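Long-range contacts in malonyl-CoA decarboxylase (Rhodopseudomonas palustris, PDB 4KSA), which probably catalyses the decarboxylation of malonyl-CoA to acetyl-CoA and carbon dioxide: residues T262-S267 with T301-S306; A363-A368 with P375-A380; R389-N394 with A435-V440. All coordinates share one frame; numbering follows the deposited sequence.

Contact 1: residues T262-S267 with T301-S306; sequences TAVFYS and TFVTLS
The parallel pair formed by T262-S267 and T301-S306, with F265 set against T304, belongs to a beta-alpha-beta unit in which helix 284-295 carries the chain from one strand to the next. As in the acetyltransferase (GNAT) fold, to whose clan the C-terminal domain is assigned, the pair lies in the interior of the sheet. The backbones are laced by four hydrogen bonds. A263 N meets T301 O at 3.0 Å and an N-H...O angle of 172°, and A263 O in turn accepts from V303 N at 3.2 Å. One step on, F265 N reaches V303 O at 3.1 Å, while L305 N closes the ladder on F265 O at 2.9 Å. A263 and F265 thus spend both amide and carbonyl on this neighbour, whereas T262 and V264 have backbone hydrogen bonds to T237 and A235 of strand 230-237. V303 O takes a second, softer approach from the CA-H of V264.

A263, F265, F302 and T304 share the face under helix 284-295. Alanine suits its place because the F302 ring lies close by, with A263 CB 3.5 Å from its CD2. F265 has CG anti to the carbonyl carbon (chi1 -61°), which keeps its ring over this face, where I285, V288 and V289 meet it. T304 divides its branches by chemistry: the methyl CG2 packs on F265, while OG1 shares a hydrogen bond with S306 OG and has Y414 N as a further partner. On the other face the branched V264 and V303, well suited to extended chain, lie next to each other. Just beyond V303, the V264 methyl CG2 runs alongside L305, 4.1 Å from its CB.

Contact 2: residues A363-A368 with P375-A380; sequences AYFLQA and PLDPVA
A368 O and L376 N are joined by the one strong hydrogen bond between A363-A368 and P375-A380. It measures 3.0 Å and is nearly straight at the hydrogen (174°), although the donor stands tilted out of the carbonyl plane. A368 N is held as well, turned back into the helix toward Y364 O and A363 O; the latter also accepts from Q367 N. Small A368 lets the L376 methyl CD1 come to 3.7 Å from its CB, and the same methyl meets Y364 CE1 at 3.8 Å.

The segments form a helix-loop-helix connection: A368 is the first residue past the end of helix 347-367, and D377 is the N-cap of helix 378-385. Aspartate suits that position because its carboxylate can accept from a free first-turn amide; OD2 takes A380 N at 2.8 Å, a weak bond because it is bent. The helix start would probably favour the ionised carboxylate. OD1 accepts a weak hydrogen bond from Y364 OH at 3.4 Å. Y364 carries its ring out across D377 because CG is turned away from the backbone N (chi1 172°); ring and carboxylate planes stand 62° apart, and CZ is 3.6 Å from D377 CB. A leucine in place of Y364 would probably leave OD1 without its hydroxyl partner and open a gap beside L376 CD1. The Y364 ring also meets F311 and W314. F365 is purely apolar and offers its edge to D377 OD2, which lies in the ring plane 3.8 Å from CE2, while CD2 of Y364 sits over one of its faces.

Contact 3: residues R389-N394 with A435-V440; sequences RLDRLN and AAASAV
R389 and L390 run beside A435 and A436 at the margin of the sheet, where strand 389-394 is the outermost strand of this chain and the incoming segment adds a single beta bridge, L390 with A436. Two backbone bonds make it: L390 N gives to A435 O at 2.6 Å, and L390 O receives A437 N at 2.9 Å. Alanines suit the incoming side, since their short side chains let the main chain lie close to the strand before A437, at the N-cap position, leads into the short helix 438-441. On its far side the strand pairs with 411-416, and there D391 and R392 both face N413 in a classic beta bulge.

The side chain of R389 can be followed along the bridge. Its CB lies 3.6 Å from A435 O, and CG, anti to the backbone N (chi1 166°), stays by the same oxygen at 3.5 Å. The bend at chi3 (97°) then turns the guanidinium to D391, two residues ahead on the same strand. NE gives to D391 OD1 at 2.8 Å and NH1 to the same oxygen at 2.7 Å, a side-on salt bridge that falls in the guanidinium plane, but with both nitrogens on one face of the carboxylate. One oxygen thus takes two donors, which probably keeps the arginine end from swinging. The A437 methyl lies near this charged pair, obliquely to the guanidinium.

V440, buried and apolar, points toward the strand and suits a place beside L390 and L393. It crosses L393 at about a right angle, and its methyl CG2 meets L393 CD1 at 3.5 Å.

Overall arrangement
Contacts 1 and 3 belong to the same sheet but to different depths of it. Contact 1 is a buried pair of inner strands, held by a backbone ladder and largely apolar faces. Contact 3, at the last strand, is partly buried, has a single bridge and places a salt bridge beside its alanines. Contact 2, also buried, joins helix ends instead of strands, so a single backbone bond, a cap and aromatic rings take the place of the ladder. Contacts 2 and 3 meet directly: F365 and L366 pack on L390, and F365 also on L393, fastening helix 347-367 to the strand. Contact 1 touches both more lightly, through S306 with V379 and L305 with N394.

Contact 1: residues T262-S267 with T301-S306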
ATOM      1  N   THR A 262      29.212  -8.978 -11.734  1.00 65.85           N
ATOM      2  CA  THR A 262      29.342  -9.702 -10.474  1.00 64.21           C
ATOM      3  C   THR A 262      28.728  -8.972  -9.286  1.00 61.44           C
ATOM      4  O   THR A 262      28.820  -7.742  -9.154  1.00 60.47           O
ATOM      5  CB  THR A 262      30.824  -9.955 -10.118  1.00 64.65           C
ATOM      6  OG1 THR A 262      31.563 -10.216 -11.312  1.00 67.72           O
ATOM      7  CG2 THR A 262      30.954 -11.155  -9.202  1.00 63.66           C
ATOM      8  N   ALA A 263      28.107  -9.758  -8.420  1.00 57.41           N
ATOM      9  CA  ALA A 263      27.514  -9.242  -7.204  1.00 53.99           C
ATOM     10  C   ALA A 263      28.366  -9.824  -6.079  1.00 51.60           C
ATOM     11  O   ALA A 263      28.453 -11.049  -5.933  1.00 49.86           O
ATOM     12  CB  ALA A 263      26.071  -9.716  -7.082  1.00 53.18           C
ATOM     13  N   VAL A 264      29.019  -8.969  -5.300  1.00 48.11           N
ATOM     14  CA  VAL A 264      29.827  -9.496  -4.225  1.00 48.43           C
ATOM     15  C   VAL A 264      29.452  -9.093  -2.775  1.00 48.87           C
ATOM     16  O   VAL A 264      29.584  -7.941  -2.339  1.00 47.66           O
ATOM     17  CB  VAL A 264      31.316  -9.228  -4.498  1.00 48.67           C
ATOM     18  CG1 VAL A 264      31.528  -7.792  -4.877  1.00 50.45           C
ATOM     19  CG2 VAL A 264      32.137  -9.588  -3.271  1.00 51.04           C
ATOM     20  N   PHE A 265      28.965 -10.085  -2.040  1.00 47.76           N
ATOM     21  CA  PHE A 265      28.579  -9.917  -0.655  1.00 46.49           C
ATOM     22  C   PHE A 265      29.867  -9.717   0.100  1.00 46.72           C
ATOM     23  O   PHE A 265      30.769 -10.539   0.003  1.00 48.60           O
ATOM     24  CB  PHE A 265      27.881 -11.185  -0.184  1.00 45.42           C
ATOM     25  CG  PHE A 265      26.652 -11.489  -0.957  1.00 47.07           C
ATOM     26  CD1 PHE A 265      25.488 -10.770  -0.730  1.00 47.70           C
ATOM     27  CD2 PHE A 265      26.679 -12.412  -1.989  1.00 48.04           C
ATOM     28  CE1 PHE A 265      24.375 -10.956  -1.521  1.00 48.79           C
ATOM     29  CE2 PHE A 265      25.562 -12.605  -2.794  1.00 49.26           C
ATOM     30  CZ  PHE A 265      24.410 -11.874  -2.560  1.00 49.51           C
ATOM     31  N   TYR A 266      29.980  -8.634   0.847  1.00 45.83           N
ATOM     32  CA  TYR A 266      31.219  -8.432   1.562  1.00 47.78           C
ATOM     33  C   TYR A 266      30.993  -8.106   3.018  1.00 48.70           C
ATOM     34  O   TYR A 266      31.939  -7.832   3.762  1.00 48.85           O
ATOM     35  CB  TYR A 266      32.060  -7.355   0.861  1.00 46.55           C
ATOM     36  CG  TYR A 266      31.502  -5.970   0.918  1.00 44.58           C
ATOM     37  CD1 TYR A 266      31.790  -5.131   1.997  1.00 44.57           C
ATOM     38  CD2 TYR A 266      30.687  -5.483  -0.109  1.00 44.37           C
ATOM     39  CE1 TYR A 266      31.284  -3.829   2.054  1.00 44.08           C
ATOM     40  CE2 TYR A 266      30.171  -4.179  -0.060  1.00 45.93           C
ATOM     41  CZ  TYR A 266      30.479  -3.361   1.024  1.00 44.40           C
ATOM     42  OH  TYR A 266      29.986  -2.084   1.077  1.00 44.48           O
ATOM     43  N   SER A 267      29.725  -8.155   3.418  1.00 50.45           N
ATOM     44  CA  SER A 267      29.324  -7.890   4.803  1.00 50.36           C
ATOM     45  C   SER A 267      27.944  -8.437   5.097  1.00 48.39           C
ATOM     46  O   SER A 267      26.987  -8.092   4.417  1.00 48.58           O
ATOM     47  CB  SER A 267      29.311  -6.397   5.091  1.00 51.33           C
ATOM     48  OG  SER A 267      29.012  -6.177   6.456  1.00 55.28           O
ATOM     49  N   THR A 301      27.412 -13.822 -11.983  1.00 71.00           N
ATOM     50  CA  THR A 301      28.099 -14.472 -10.871  1.00 70.43           C
ATOM     51  C   THR A 301      27.777 -13.886  -9.493  1.00 66.93           C
ATOM     52  O   THR A 301      27.839 -12.664  -9.278  1.00 64.87           O
ATOM     53  CB  THR A 301      29.635 -14.449 -11.077  1.00 72.37           C
ATOM     54  OG1 THR A 301      30.104 -13.096 -11.027  1.00 74.91           O
ATOM     55  CG2 THR A 301      30.002 -15.071 -12.434  1.00 73.21           C
ATOM     56  N   PHE A 302      27.434 -14.779  -8.568  1.00 62.58           N
ATOM     57  CA  PHE A 302      27.111 -14.387  -7.204  1.00 59.48           C
ATOM     58  C   PHE A 302      28.108 -15.013  -6.238  1.00 56.53           C
ATOM     59  O   PHE A 302      28.050 -16.206  -5.924  1.00 55.98           O
ATOM     60  CB  PHE A 302      25.670 -14.783  -6.897  1.00 58.89           C
ATOM     61  CG  PHE A 302      24.678 -14.090  -7.779  1.00 58.07           C
ATOM     62  CD1 PHE A 302      24.138 -14.736  -8.887  1.00 57.57           C
ATOM     63  CD2 PHE A 302      24.338 -12.759  -7.545  1.00 57.68           C
ATOM     64  CE1 PHE A 302      23.275 -14.066  -9.755  1.00 57.23           C
ATOM     65  CE2 PHE A 302      23.474 -12.078  -8.410  1.00 58.15           C
ATOM     66  CZ  PHE A 302      22.944 -12.736  -9.518  1.00 57.36           C
ATOM     67  N   VAL A 303      29.023 -14.173  -5.769  1.00 53.49           N
ATOM     68  CA  VAL A 303      30.106 -14.607  -4.896  1.00 53.07           C
ATOM     69  C   VAL A 303      30.309 -13.702  -3.686  1.00 52.69           C
ATOM     70  O   VAL A 303      29.944 -12.532  -3.718  1.00 55.27           O
ATOM     71  CB  VAL A 303      31.427 -14.603  -5.689  1.00 51.87           C
ATOM     72  CG1 VAL A 303      31.859 -13.151  -5.970  1.00 47.89           C
ATOM     73  CG2 VAL A 303      32.493 -15.340  -4.921  1.00 53.32           C
ATOM     74  N   THR A 304      30.921 -14.225  -2.629  1.00 51.34           N
ATOM     75  CA  THR A 304      31.176 -13.401  -1.445  1.00 52.57           C
ATOM     76  C   THR A 304      32.671 -13.144  -1.282  1.00 51.26           C
ATOM     77  O   THR A 304      33.475 -13.622  -2.067  1.00 53.12           O
ATOM     78  CB  THR A 304      30.686 -14.081  -0.153  1.00 52.29           C
ATOM     79  OG1 THR A 304      31.600 -15.120   0.212  1.00 53.50           O
ATOM     80  CG2 THR A 304      29.313 -14.691  -0.360  1.00 53.38           C
ATOM     81  N   LEU A 305      33.026 -12.364  -0.272  1.00 50.04           N
ATOM     82  CA  LEU A 305      34.420 -12.081   0.060  1.00 49.24           C
ATOM     83  C   LEU A 305      34.377 -12.082   1.580  1.00 49.72           C
ATOM     84  O   LEU A 305      34.450 -11.041   2.239  1.00 50.77           O
ATOM     85  CB  LEU A 305      34.886 -10.714  -0.445  1.00 47.28           C
ATOM     86  CG  LEU A 305      36.381 -10.629  -0.795  1.00 47.25           C
ATOM     87  CD1 LEU A 305      36.861  -9.196  -0.664  1.00 46.95           C
ATOM     88  CD2 LEU A 305      37.201 -11.515   0.129  1.00 47.70           C
ATOM     89  N   SER A 306      34.233 -13.285   2.114  1.00 48.51           N
ATOM     90  CA  SER A 306      34.107 -13.515   3.537  1.00 49.78           C
ATOM     91  C   SER A 306      35.384 -13.547   4.368  1.00 49.90           C
ATOM     92  O   SER A 306      36.497 -13.606   3.846  1.00 50.21           O
ATOM     93  CB  SER A 306      33.367 -14.837   3.744  1.00 49.84           C
ATOM     94  OG  SER A 306      32.254 -14.939   2.862  1.00 53.25           O
TER

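Contact 2: residues A363-A368 with P375-A380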
ATOM      1  N   ALA A 363      42.183 -27.993   5.365  1.00 51.42           N
ATOM      2  CA  ALA A 363      41.828 -29.033   6.320  1.00 51.96           C
ATOM      3  C   ALA A 363      40.886 -28.397   7.338  1.00 52.85           C
ATOM      4  O   ALA A 363      39.947 -29.033   7.813  1.00 53.33           O
ATOM      5  CB  ALA A 363      43.066 -29.575   7.012  1.00 50.98           C
ATOM      6  N   TYR A 364      41.147 -27.134   7.664  1.00 51.98           N
ATOM      7  CA  TYR A 364      40.302 -26.398   8.596  1.00 51.51           C
ATOM      8  C   TYR A 364      38.861 -26.438   8.055  1.00 50.27           C
ATOM      9  O   TYR A 364      37.960 -27.032   8.648  1.00 49.44           O
ATOM     10  CB  TYR A 364      40.792 -24.950   8.687  1.00 51.29           C
ATOM     11  CG  TYR A 364      39.892 -24.031   9.469  1.00 52.20           C
ATOM     12  CD1 TYR A 364      39.588 -24.289  10.801  1.00 52.85           C
ATOM     13  CD2 TYR A 364      39.364 -22.883   8.884  1.00 53.52           C
ATOM     14  CE1 TYR A 364      38.782 -23.426  11.542  1.00 52.49           C
ATOM     15  CE2 TYR A 364      38.555 -22.006   9.617  1.00 53.39           C
ATOM     16  CZ  TYR A 364      38.272 -22.286  10.946  1.00 52.16           C
ATOM     17  OH  TYR A 364      37.504 -21.416  11.682  1.00 51.21           O
ATOM     18  N   PHE A 365      38.669 -25.816   6.906  1.00 47.85           N
ATOM     19  CA  PHE A 365      37.374 -25.767   6.273  1.00 48.30           C
ATOM     20  C   PHE A 365      36.757 -27.118   5.979  1.00 49.97           C
ATOM     21  O   PHE A 365      35.596 -27.351   6.309  1.00 52.02           O
ATOM     22  CB  PHE A 365      37.475 -24.972   4.978  1.00 47.55           C
ATOM     23  CG  PHE A 365      37.561 -23.495   5.184  1.00 46.80           C
ATOM     24  CD1 PHE A 365      38.500 -22.739   4.495  1.00 46.71           C
ATOM     25  CD2 PHE A 365      36.662 -22.846   6.025  1.00 46.24           C
ATOM     26  CE1 PHE A 365      38.538 -21.356   4.633  1.00 47.13           C
ATOM     27  CE2 PHE A 365      36.691 -21.466   6.170  1.00 45.34           C
ATOM     28  CZ  PHE A 365      37.628 -20.718   5.473  1.00 46.40           C
ATOM     29  N   LEU A 366      37.516 -28.016   5.364  1.00 51.05           N
ATOM     30  CA  LEU A 366      36.965 -29.317   5.011  1.00 53.31           C
ATOM     31  C   LEU A 366      36.989 -30.405   6.069  1.00 55.71           C
ATOM     32  O   LEU A 366      36.196 -31.346   5.994  1.00 57.29           O
ATOM     33  CB  LEU A 366      37.634 -29.844   3.744  1.00 51.86           C
ATOM     34  CG  LEU A 366      37.125 -29.283   2.417  1.00 50.92           C
ATOM     35  CD1 LEU A 366      37.093 -27.785   2.452  1.00 53.07           C
ATOM     36  CD2 LEU A 366      38.030 -29.747   1.307  1.00 53.77           C
ATOM     37  N   GLN A 367      37.869 -30.288   7.059  1.00 57.71           N
ATOM     38  CA  GLN A 367      37.973 -31.322   8.088  1.00 60.07           C
ATOM     39  C   GLN A 367      37.618 -30.901   9.512  1.00 61.21           C
ATOM     40  O   GLN A 367      37.065 -31.692  10.268  1.00 61.15           O
ATOM     41  CB  GLN A 367      39.385 -31.920   8.072  1.00 61.47           C
ATOM     42  CG  GLN A 367      39.694 -32.803   6.863  1.00 64.64           C
ATOM     43  CD  GLN A 367      41.193 -32.977   6.625  1.00 68.40           C
ATOM     44  OE1 GLN A 367      41.967 -33.218   7.562  1.00 69.76           O
ATOM     45  NE2 GLN A 367      41.608 -32.863   5.364  1.00 68.03           N
ATOM     46  N   ALA A 368      37.934 -29.665   9.880  1.00 63.49           N
ATOM     47  CA  ALA A 368      37.644 -29.172  11.229  1.00 66.57           C
ATOM     48  C   ALA A 368      36.145 -29.029  11.521  1.00 69.09           C
ATOM     49  O   ALA A 368      35.452 -28.215  10.902  1.00 69.67           O
ATOM     50  CB  ALA A 368      38.346 -27.831  11.454  1.00 65.79           C
ATOM     51  N   PRO A 375      30.748 -27.693  10.288  1.00 68.21           N
ATOM     52  CA  PRO A 375      32.010 -27.011  10.025  1.00 67.03           C
ATOM     53  C   PRO A 375      32.291 -26.009  11.147  1.00 65.42           C
ATOM     54  O   PRO A 375      31.457 -25.173  11.482  1.00 66.04           O
ATOM     55  CB  PRO A 375      31.780 -26.360   8.655  1.00 66.65           C
ATOM     56  CG  PRO A 375      30.286 -26.494   8.410  1.00 66.55           C
ATOM     57  CD  PRO A 375      29.933 -27.774   9.069  1.00 66.33           C
ATOM     58  N   LEU A 376      33.473 -26.130  11.730  1.00 63.55           N
ATOM     59  CA  LEU A 376      33.915 -25.295  12.833  1.00 60.81           C
ATOM     60  C   LEU A 376      33.850 -23.787  12.584  1.00 58.91           C
ATOM     61  O   LEU A 376      33.461 -23.032  13.477  1.00 60.36           O
ATOM     62  CB  LEU A 376      35.340 -25.700  13.202  1.00 60.55           C
ATOM     63  CG  LEU A 376      36.010 -25.311  14.513  1.00 61.21           C
ATOM     64  CD1 LEU A 376      37.476 -25.637  14.319  1.00 62.86           C
ATOM     65  CD2 LEU A 376      35.858 -23.831  14.867  1.00 62.53           C
ATOM     66  N   ASP A 377      34.230 -23.330  11.395  1.00 56.01           N
ATOM     67  CA  ASP A 377      34.194 -21.892  11.132  1.00 54.83           C
ATOM     68  C   ASP A 377      32.769 -21.384  11.011  1.00 54.08           C
ATOM     69  O   ASP A 377      32.008 -21.820  10.145  1.00 55.81           O
ATOM     70  CB  ASP A 377      34.964 -21.536   9.857  1.00 55.26           C
ATOM     71  CG  ASP A 377      34.845 -20.047   9.482  1.00 56.06           C
ATOM     72  OD1 ASP A 377      35.407 -19.180  10.191  1.00 55.89           O
ATOM     73  OD2 ASP A 377      34.184 -19.747   8.463  1.00 55.93           O
ATOM     74  N   PRO A 378      32.389 -20.448  11.886  1.00 51.13           N
ATOM     75  CA  PRO A 378      31.049 -19.854  11.902  1.00 49.78           C
ATOM     76  C   PRO A 378      30.572 -19.216  10.578  1.00 46.98           C
ATOM     77  O   PRO A 378      29.395 -19.322  10.234  1.00 47.29           O
ATOM     78  CB  PRO A 378      31.141 -18.838  13.044  1.00 49.62           C
ATOM     79  CG  PRO A 378      32.613 -18.501  13.090  1.00 50.14           C
ATOM     80  CD  PRO A 378      33.236 -19.854  12.930  1.00 49.83           C
ATOM     81  N   VAL A 379      31.468 -18.559   9.842  1.00 43.03           N
ATOM     82  CA  VAL A 379      31.073 -17.929   8.583  1.00 39.90           C
ATOM     83  C   VAL A 379      30.878 -18.973   7.485  1.00 41.94           C
ATOM     84  O   VAL A 379      30.125 -18.767   6.531  1.00 42.24           O
ATOM     85  CB  VAL A 379      32.101 -16.893   8.118  1.00 34.48           C
ATOM     86  CG1 VAL A 379      31.734 -16.380   6.767  1.00 32.66           C
ATOM     87  CG2 VAL A 379      32.137 -15.748   9.069  1.00 33.46           C
ATOM     88  N   ALA A 380      31.548 -20.104   7.624  1.00 41.98           N
ATOM     89  CA  ALA A 380      31.403 -21.146   6.637  1.00 44.04           C
ATOM     90  C   ALA A 380      30.091 -21.884   6.914  1.00 45.13           C
ATOM     91  O   ALA A 380      29.369 -22.270   5.987  1.00 45.86           O
ATOM     92  CB  ALA A 380      32.586 -22.101   6.711  1.00 45.42           C
TER

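Contact 3: residues R389-N394 with A435-V440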
ATOM      1  N   ARG A 389      28.930 -22.772  -2.074  1.00 53.57           N
ATOM      2  CA  ARG A 389      30.071 -23.648  -2.347  1.00 54.13           C
ATOM      3  C   ARG A 389      31.346 -22.906  -1.963  1.00 54.19           C
ATOM      4  O   ARG A 389      31.482 -21.723  -2.273  1.00 52.82           O
ATOM      5  CB  ARG A 389      30.117 -23.972  -3.852  1.00 56.54           C
ATOM      6  CG  ARG A 389      31.431 -24.593  -4.364  1.00 58.54           C
ATOM      7  CD  ARG A 389      31.364 -24.940  -5.862  1.00 57.78           C
ATOM      8  NE  ARG A 389      31.957 -23.906  -6.713  1.00 59.52           N
ATOM      9  CZ  ARG A 389      31.594 -23.668  -7.977  1.00 59.81           C
ATOM     10  NH1 ARG A 389      32.187 -22.708  -8.680  1.00 58.29           N
ATOM     11  NH2 ARG A 389      30.621 -24.376  -8.536  1.00 59.28           N
ATOM     12  N   LEU A 390      32.266 -23.579  -1.272  1.00 54.11           N
ATOM     13  CA  LEU A 390      33.538 -22.948  -0.913  1.00 54.00           C
ATOM     14  C   LEU A 390      34.341 -22.908  -2.223  1.00 53.76           C
ATOM     15  O   LEU A 390      34.815 -23.934  -2.691  1.00 53.18           O
ATOM     16  CB  LEU A 390      34.253 -23.780   0.141  1.00 53.22           C
ATOM     17  CG  LEU A 390      35.655 -23.283   0.491  1.00 54.29           C
ATOM     18  CD1 LEU A 390      35.621 -21.804   0.865  1.00 53.69           C
ATOM     19  CD2 LEU A 390      36.204 -24.129   1.635  1.00 54.64           C
ATOM     20  N   ASP A 391      34.495 -21.719  -2.797  1.00 52.90           N
ATOM     21  CA  ASP A 391      35.140 -21.571  -4.093  1.00 53.86           C
ATOM     22  C   ASP A 391      36.622 -21.176  -4.186  1.00 55.39           C
ATOM     23  O   ASP A 391      37.312 -21.616  -5.102  1.00 57.19           O
ATOM     24  CB  ASP A 391      34.306 -20.603  -4.936  1.00 53.89           C
ATOM     25  CG  ASP A 391      34.389 -20.891  -6.422  1.00 53.88           C
ATOM     26  OD1 ASP A 391      34.073 -22.032  -6.823  1.00 52.27           O
ATOM     27  OD2 ASP A 391      34.755 -19.968  -7.189  1.00 54.51           O
ATOM     28  N   ARG A 392      37.123 -20.352  -3.277  1.00 54.54           N
ATOM     29  CA  ARG A 392      38.524 -19.970  -3.344  1.00 53.97           C
ATOM     30  C   ARG A 392      39.058 -19.416  -2.040  1.00 53.93           C
ATOM     31  O   ARG A 392      38.348 -18.737  -1.322  1.00 54.19           O
ATOM     32  CB  ARG A 392      38.746 -18.949  -4.463  1.00 53.64           C
ATOM     33  CG  ARG A 392      39.733 -17.839  -4.101  1.00 56.62           C
ATOM     34  CD  ARG A 392      40.491 -17.340  -5.308  1.00 57.05           C
ATOM     35  NE  ARG A 392      39.611 -17.060  -6.432  1.00 62.40           N
ATOM     36  CZ  ARG A 392      39.065 -15.875  -6.696  1.00 65.63           C
ATOM     37  NH1 ARG A 392      38.268 -15.738  -7.755  1.00 66.35           N
ATOM     38  NH2 ARG A 392      39.325 -14.829  -5.916  1.00 65.51           N
ATOM     39  N   LEU A 393      40.324 -19.702  -1.751  1.00 55.03           N
ATOM     40  CA  LEU A 393      40.971 -19.225  -0.534  1.00 55.68           C
ATOM     41  C   LEU A 393      41.853 -18.046  -0.916  1.00 56.34           C
ATOM     42  O   LEU A 393      42.716 -18.172  -1.770  1.00 58.86           O
ATOM     43  CB  LEU A 393      41.803 -20.348   0.083  1.00 53.67           C
ATOM     44  CG  LEU A 393      41.074 -21.685   0.251  1.00 51.49           C
ATOM     45  CD1 LEU A 393      41.966 -22.676   0.974  1.00 51.52           C
ATOM     46  CD2 LEU A 393      39.800 -21.474   1.041  1.00 52.66           C
ATOM     47  N   ASN A 394      41.642 -16.897  -0.290  1.00 57.38           N
ATOM     48  CA  ASN A 394      42.413 -15.716  -0.639  1.00 58.47           C
ATOM     49  C   ASN A 394      43.503 -15.361   0.347  1.00 60.52           C
ATOM     50  O   ASN A 394      43.283 -14.562   1.255  1.00 61.60           O
ATOM     51  CB  ASN A 394      41.484 -14.514  -0.801  1.00 58.58           C
ATOM     52  CG  ASN A 394      40.442 -14.730  -1.867  1.00 59.45           C
ATOM     53  OD1 ASN A 394      40.768 -14.935  -3.033  1.00 60.96           O
ATOM     54  ND2 ASN A 394      39.175 -14.695  -1.472  1.00 60.66           N
ATOM     55  N   ALA A 435      30.268 -28.475   0.291  1.00 55.62           N
ATOM     56  CA  ALA A 435      30.347 -28.137  -1.115  1.00 55.54           C
ATOM     57  C   ALA A 435      31.536 -27.226  -1.352  1.00 57.64           C
ATOM     58  O   ALA A 435      31.465 -26.000  -1.187  1.00 57.31           O
ATOM     59  CB  ALA A 435      29.057 -27.481  -1.588  1.00 52.86           C
ATOM     60  N   ALA A 436      32.640 -27.853  -1.741  1.00 59.48           N
ATOM     61  CA  ALA A 436      33.884 -27.153  -2.018  1.00 59.77           C
ATOM     62  C   ALA A 436      34.285 -27.403  -3.457  1.00 60.32           C
ATOM     63  O   ALA A 436      33.854 -28.384  -4.061  1.00 60.80           O
ATOM     64  CB  ALA A 436      34.971 -27.655  -1.086  1.00 60.30           C
ATOM     65  N   ALA A 437      35.101 -26.506  -4.001  1.00 60.92           N
ATOM     66  CA  ALA A 437      35.595 -26.624  -5.369  1.00 62.18           C
ATOM     67  C   ALA A 437      36.865 -27.476  -5.338  1.00 65.03           C
ATOM     68  O   ALA A 437      37.566 -27.503  -4.325  1.00 64.54           O
ATOM     69  CB  ALA A 437      35.913 -25.242  -5.922  1.00 60.41           C
ATOM     70  N   SER A 438      37.163 -28.171  -6.438  1.00 67.60           N
ATOM     71  CA  SER A 438      38.371 -29.010  -6.510  1.00 67.63           C
ATOM     72  C   SER A 438      39.611 -28.197  -6.149  1.00 67.54           C
ATOM     73  O   SER A 438      40.434 -28.626  -5.343  1.00 66.75           O
ATOM     74  CB  SER A 438      38.541 -29.588  -7.914  1.00 67.33           C
ATOM     75  OG  SER A 438      37.464 -30.447  -8.249  1.00 67.09           O
ATOM     76  N   ALA A 439      39.727 -27.015  -6.739  1.00 68.30           N
ATOM     77  CA  ALA A 439      40.857 -26.142  -6.478  1.00 70.45           C
ATOM     78  C   ALA A 439      41.208 -26.044  -4.988  1.00 72.10           C
ATOM     79  O   ALA A 439      42.328 -25.674  -4.632  1.00 73.97           O
ATOM     80  CB  ALA A 439      40.568 -24.753  -7.037  1.00 71.33           C
ATOM     81  N   VAL A 440      40.261 -26.374  -4.115  1.00 72.32           N
ATOM     82  CA  VAL A 440      40.509 -26.290  -2.677  1.00 72.65           C
ATOM     83  C   VAL A 440      40.434 -27.657  -2.007  1.00 73.42           C
ATOM     84  O   VAL A 440      41.141 -27.931  -1.038  1.00 72.34           O
ATOM     85  CB  VAL A 440      39.494 -25.310  -1.996  1.00 72.16           C
ATOM     86  CG1 VAL A 440      38.093 -25.860  -2.069  1.00 71.25           C
ATOM     87  CG2 VAL A 440      39.880 -25.067  -0.558  1.00 72.23           C
TER